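Local coordinates for protein PA-I Galactophilic Lectin (Enterobacter cloacae, PDB 6YGQ) that probably binds galactose-type sugars through a calcium ion, as a lectin domain related to PA-IL, at residues 21-35 against 125-139. Residues are numbered along the deposited sequence; the frame is centred on the assembly and turned at random.
Sequences SENLIWSGKVDAKNA and YKDNAGEFSVEVYRE. With CA (calcium ion), chain E.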
# COMPACT_ATOMS: atom_id res chain seq x y z
N SER A 21 -9.17 -13.03 6.71
CA SER A 21 -10.43 -12.60 7.29
C SER A 21 -11.61 -13.19 6.53
O SER A 21 -11.59 -13.29 5.29
CB SER A 21 -10.52 -11.08 7.30
OG SER A 21 -11.61 -10.64 8.10
N GLU A 22 -12.65 -13.57 7.27
CA GLU A 22 -13.79 -14.27 6.68
C GLU A 22 -14.63 -13.38 5.77
O GLU A 22 -15.51 -13.91 5.07
CB GLU A 22 -14.68 -14.84 7.79
CG GLU A 22 -14.29 -16.23 8.26
CD GLU A 22 -15.08 -17.34 7.57
OE1 GLU A 22 -16.32 -17.35 7.69
OE2 GLU A 22 -14.45 -18.20 6.92
N ASN A 23 -14.40 -12.07 5.75
CA ASN A 23 -15.13 -11.17 4.86
C ASN A 23 -14.40 -10.93 3.54
O ASN A 23 -14.82 -10.06 2.76
CB ASN A 23 -15.39 -9.83 5.57
CG ASN A 23 -14.12 -9.06 5.85
OD1 ASN A 23 -13.08 -9.64 6.13
ND2 ASN A 23 -14.21 -7.74 5.79
N LEU A 24 -13.34 -11.68 3.27
CA LEU A 24 -12.68 -11.62 1.97
C LEU A 24 -13.65 -12.07 0.89
O LEU A 24 -14.31 -13.11 1.03
CB LEU A 24 -11.43 -12.50 1.98
CG LEU A 24 -10.62 -12.59 0.68
CD1 LEU A 24 -9.94 -11.26 0.38
CD2 LEU A 24 -9.60 -13.72 0.76
N ILE A 25 -13.76 -11.29 -0.18
CA ILE A 25 -14.62 -11.67 -1.29
C ILE A 25 -13.86 -11.87 -2.60
O ILE A 25 -14.41 -12.47 -3.53
CB ILE A 25 -15.76 -10.65 -1.50
CG1 ILE A 25 -15.21 -9.25 -1.73
CG2 ILE A 25 -16.70 -10.66 -0.30
CD1 ILE A 25 -16.29 -8.20 -1.92
N TRP A 26 -12.61 -11.40 -2.70
CA TRP A 26 -11.83 -11.65 -3.91
C TRP A 26 -10.36 -11.38 -3.62
O TRP A 26 -10.02 -10.41 -2.93
CB TRP A 26 -12.29 -10.77 -5.08
CG TRP A 26 -11.64 -11.13 -6.39
CD1 TRP A 26 -12.04 -12.10 -7.26
CD2 TRP A 26 -10.48 -10.53 -6.97
NE1 TRP A 26 -11.21 -12.14 -8.35
CE2 TRP A 26 -10.24 -11.18 -8.20
CE3 TRP A 26 -9.61 -9.50 -6.57
CZ2 TRP A 26 -9.17 -10.84 -9.03
CZ3 TRP A 26 -8.55 -9.16 -7.40
CH2 TRP A 26 -8.34 -9.83 -8.62
N SER A 27 -9.50 -12.23 -4.17
CA SER A 27 -8.06 -12.05 -4.07
C SER A 27 -7.42 -12.55 -5.35
O SER A 27 -7.57 -13.73 -5.69
CB SER A 27 -7.49 -12.79 -2.86
OG SER A 27 -6.09 -12.59 -2.78
N GLY A 28 -6.71 -11.67 -6.04
CA GLY A 28 -6.08 -12.03 -7.29
C GLY A 28 -5.03 -11.03 -7.68
O GLY A 28 -4.51 -10.29 -6.84
N LYS A 29 -4.74 -11.00 -8.98
CA LYS A 29 -3.65 -10.21 -9.53
C LYS A 29 -4.16 -9.22 -10.57
O LYS A 29 -5.19 -9.44 -11.21
CB LYS A 29 -2.58 -11.10 -10.18
CG LYS A 29 -2.10 -12.26 -9.32
CD LYS A 29 -1.37 -11.76 -8.09
CE LYS A 29 -0.36 -12.78 -7.58
NZ LYS A 29 -0.98 -14.11 -7.35
N VAL A 30 -3.41 -8.13 -10.73
CA VAL A 30 -3.64 -7.13 -11.77
C VAL A 30 -2.35 -7.02 -12.58
O VAL A 30 -1.31 -6.60 -12.05
CB VAL A 30 -4.05 -5.77 -11.18
CG1 VAL A 30 -4.15 -4.72 -12.27
CG2 VAL A 30 -5.38 -5.90 -10.43
N ASP A 31 -2.42 -7.40 -13.85
CA ASP A 31 -1.27 -7.41 -14.76
C ASP A 31 -1.03 -6.01 -15.31
O ASP A 31 -1.94 -5.38 -15.85
CB ASP A 31 -1.55 -8.41 -15.88
CG ASP A 31 -0.39 -8.58 -16.86
OD1 ASP A 31 0.59 -7.81 -16.84
OD2 ASP A 31 -0.47 -9.52 -17.68
N ALA A 32 0.21 -5.53 -15.18
CA ALA A 32 0.53 -4.19 -15.64
C ALA A 32 0.44 -4.04 -17.15
O ALA A 32 0.34 -2.92 -17.65
CB ALA A 32 1.94 -3.80 -15.17
N LYS A 33 0.46 -5.15 -17.89
CA LYS A 33 0.43 -5.12 -19.34
C LYS A 33 -0.97 -5.23 -19.92
O LYS A 33 -1.13 -5.17 -21.14
CB LYS A 33 1.30 -6.26 -19.90
CG LYS A 33 2.74 -5.87 -20.21
CD LYS A 33 3.75 -6.88 -19.68
CE LYS A 33 3.44 -8.29 -20.12
NZ LYS A 33 4.67 -9.13 -20.15
N ASN A 34 -2.00 -5.37 -19.08
CA ASN A 34 -3.36 -5.65 -19.53
C ASN A 34 -4.19 -4.37 -19.50
O ASN A 34 -4.64 -3.94 -18.44
CB ASN A 34 -4.00 -6.74 -18.67
CG ASN A 34 -5.33 -7.20 -19.22
OD1 ASN A 34 -5.88 -6.59 -20.14
ND2 ASN A 34 -5.86 -8.28 -18.66
N ALA A 35 -4.42 -3.79 -20.68
CA ALA A 35 -5.17 -2.54 -20.75
C ALA A 35 -6.60 -2.72 -20.26
O ALA A 35 -7.22 -1.75 -19.80
CB ALA A 35 -5.17 -2.00 -22.18
N TYR A 125 0.83 -0.04 -23.09
CA TYR A 125 0.85 -1.03 -22.03
C TYR A 125 1.88 -2.13 -22.24
O TYR A 125 2.32 -2.75 -21.27
CB TYR A 125 -0.53 -1.69 -21.89
CG TYR A 125 -1.48 -0.95 -20.99
CD1 TYR A 125 -2.23 0.11 -21.47
CD2 TYR A 125 -1.63 -1.31 -19.65
CE1 TYR A 125 -3.11 0.80 -20.65
CE2 TYR A 125 -2.51 -0.63 -18.83
CZ TYR A 125 -3.24 0.43 -19.33
OH TYR A 125 -4.12 1.11 -18.52
N LYS A 126 2.28 -2.40 -23.48
CA LYS A 126 2.97 -3.64 -23.78
C LYS A 126 4.48 -3.58 -23.56
O LYS A 126 5.17 -4.58 -23.81
CB LYS A 126 2.66 -4.07 -25.22
CG LYS A 126 1.18 -4.43 -25.43
CD LYS A 126 0.67 -5.36 -24.33
CE LYS A 126 -0.73 -5.89 -24.61
NZ LYS A 126 -1.13 -6.92 -23.61
N ASP A 127 5.02 -2.46 -23.07
CA ASP A 127 6.37 -2.44 -22.53
C ASP A 127 6.37 -2.44 -21.01
O ASP A 127 7.41 -2.19 -20.39
CB ASP A 127 7.14 -1.23 -23.06
CG ASP A 127 6.53 0.09 -22.65
OD1 ASP A 127 5.50 0.08 -21.93
OD2 ASP A 127 7.07 1.14 -23.05
N ASN A 128 5.23 -2.73 -20.38
CA ASN A 128 5.15 -2.77 -18.93
C ASN A 128 5.61 -4.13 -18.43
O ASN A 128 5.96 -5.03 -19.19
CB ASN A 128 3.73 -2.45 -18.47
CG ASN A 128 3.30 -1.05 -18.86
OD1 ASN A 128 4.10 -0.26 -19.35
ND2 ASN A 128 2.03 -0.74 -18.63
N ALA A 129 5.60 -4.29 -17.11
CA ALA A 129 6.03 -5.54 -16.49
C ALA A 129 5.51 -5.57 -15.06
O ALA A 129 5.28 -4.53 -14.44
CB ALA A 129 7.55 -5.69 -16.51
N GLY A 130 5.34 -6.78 -14.54
CA GLY A 130 4.95 -6.97 -13.16
C GLY A 130 3.45 -6.98 -12.96
O GLY A 130 2.65 -6.81 -13.89
N GLU A 131 3.06 -7.16 -11.70
CA GLU A 131 1.66 -7.32 -11.35
C GLU A 131 1.46 -6.84 -9.92
O GLU A 131 2.38 -6.86 -9.10
CB GLU A 131 1.21 -8.78 -11.47
CG GLU A 131 1.84 -9.68 -10.42
CD GLU A 131 1.59 -11.16 -10.64
OE1 GLU A 131 1.04 -11.54 -11.69
OE2 GLU A 131 1.95 -11.95 -9.73
N PHE A 132 0.24 -6.40 -9.63
CA PHE A 132 -0.17 -6.08 -8.27
C PHE A 132 -1.00 -7.23 -7.71
O PHE A 132 -1.78 -7.86 -8.44
CB PHE A 132 -0.99 -4.78 -8.21
CG PHE A 132 -0.22 -3.55 -8.61
CD1 PHE A 132 1.14 -3.42 -8.34
CD2 PHE A 132 -0.86 -2.50 -9.26
CE1 PHE A 132 1.83 -2.28 -8.71
CE2 PHE A 132 -0.17 -1.36 -9.63
CZ PHE A 132 1.18 -1.25 -9.36
N SER A 133 -0.81 -7.51 -6.43
CA SER A 133 -1.69 -8.41 -5.68
C SER A 133 -2.74 -7.56 -4.98
O SER A 133 -2.41 -6.62 -4.26
CB SER A 133 -0.89 -9.21 -4.66
OG SER A 133 -0.00 -10.11 -5.30
N VAL A 134 -4.01 -7.90 -5.20
CA VAL A 134 -5.13 -7.10 -4.70
C VAL A 134 -6.12 -7.99 -3.97
O VAL A 134 -6.45 -9.09 -4.44
CB VAL A 134 -5.84 -6.34 -5.84
CG1 VAL A 134 -6.88 -5.39 -5.28
CG2 VAL A 134 -4.84 -5.60 -6.71
N GLU A 135 -6.58 -7.53 -2.81
CA GLU A 135 -7.63 -8.18 -2.04
C GLU A 135 -8.84 -7.26 -1.94
O GLU A 135 -8.69 -6.03 -1.87
CB GLU A 135 -7.14 -8.54 -0.63
CG GLU A 135 -5.87 -9.40 -0.59
CD GLU A 135 -5.12 -9.29 0.73
OE1 GLU A 135 -5.71 -8.80 1.72
OE2 GLU A 135 -3.94 -9.70 0.78
N VAL A 136 -10.03 -7.85 -1.94
CA VAL A 136 -11.28 -7.10 -1.82
C VAL A 136 -12.11 -7.71 -0.70
O VAL A 136 -12.33 -8.93 -0.68
CB VAL A 136 -12.08 -7.10 -3.14
CG1 VAL A 136 -13.32 -6.23 -3.01
CG2 VAL A 136 -11.21 -6.64 -4.29
N TYR A 137 -12.58 -6.87 0.22
CA TYR A 137 -13.34 -7.30 1.38
C TYR A 137 -14.70 -6.61 1.40
O TYR A 137 -14.83 -5.45 1.01
CB TYR A 137 -12.59 -6.97 2.68
CG TYR A 137 -11.26 -7.67 2.81
CD1 TYR A 137 -10.11 -7.11 2.28
CD2 TYR A 137 -11.17 -8.89 3.45
CE1 TYR A 137 -8.89 -7.75 2.40
CE2 TYR A 137 -9.96 -9.54 3.57
CZ TYR A 137 -8.83 -8.97 3.04
OH TYR A 137 -7.62 -9.62 3.16
N ARG A 138 -15.71 -7.35 1.86
CA ARG A 138 -17.04 -6.79 2.09
C ARG A 138 -17.12 -6.27 3.53
O ARG A 138 -16.74 -6.99 4.47
CB ARG A 138 -18.12 -7.85 1.85
CG ARG A 138 -19.55 -7.32 1.89
CD ARG A 138 -20.07 -6.97 0.50
NE ARG A 138 -20.08 -8.12 -0.40
CZ ARG A 138 -20.53 -8.09 -1.65
NH1 ARG A 138 -21.02 -6.96 -2.16
NH2 ARG A 138 -20.50 -9.18 -2.40
N GLU A 139 -17.59 -5.04 3.69
CA GLU A 139 -17.68 -4.41 5.00
C GLU A 139 -19.13 -4.24 5.41
O GLU A 139 -20.04 -4.17 4.58
CB GLU A 139 -16.98 -3.05 5.01
CG GLU A 139 -15.54 -3.06 4.54
CD GLU A 139 -14.57 -3.57 5.58
OE1 GLU A 139 -15.02 -4.21 6.56
OE2 GLU A 139 -13.36 -3.34 5.42
CA CA E . 4.13 1.68 -20.72
O HOH W 1 -7.40 -10.70 5.79
O HOH W 2 3.04 -7.75 -16.55
O HOH W 3 6.87 -7.60 -19.14
O HOH W 4 -3.91 -5.05 -23.22
O HOH W 5 -6.65 0.83 -19.68
O HOH W 6 5.64 3.02 -22.25
O HOH W 7 3.75 4.11 -20.43
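Trp26 and Val136 exchange backbone hydrogen bonds within the ladder that zips strand 24-31 antiparallel to strand 129-139. Gly28 with Val134 and Val30 with Phe132 continue it. The register slips at Trp26: Val136 O accepts from Ile25 N at 2.8 Å and from Trp26 N at 3.2 Å, a classic beta bulge.

Apolar packing lies on both faces. Leu24 CD1 sits over the Tyr137 ring, 3.9 Å from its centroid, a CH-pi contact. On the other face Val30 CG2 meets Val134 CG2 at 3.8 Å, and Leu116 and Leu88 of the second sheet close over them. At the calcium end Ala35 CA stands over the centre of the Tyr125 ring.

Polar side chains grip the two ends. Asn23 ND2 donates to Arg138 O at 3.0 Å, from above that carbonyl plane, and also reaches Tyr104 of the second subunit. With CG beside its backbone N (chi1 -63°), Asn128 sends ND2 to Ala32 O at 2.9 Å, nearly straight (171°), while its OD1 binds calcium. That bond anchors the metal-binding amide to the loop after strand 24-31. Asp127, Asn60, Asp120 and Gln124 complete the protein ligands of a calcium site consistent with sugar binding in PA-IL-like beta-sandwich lectins.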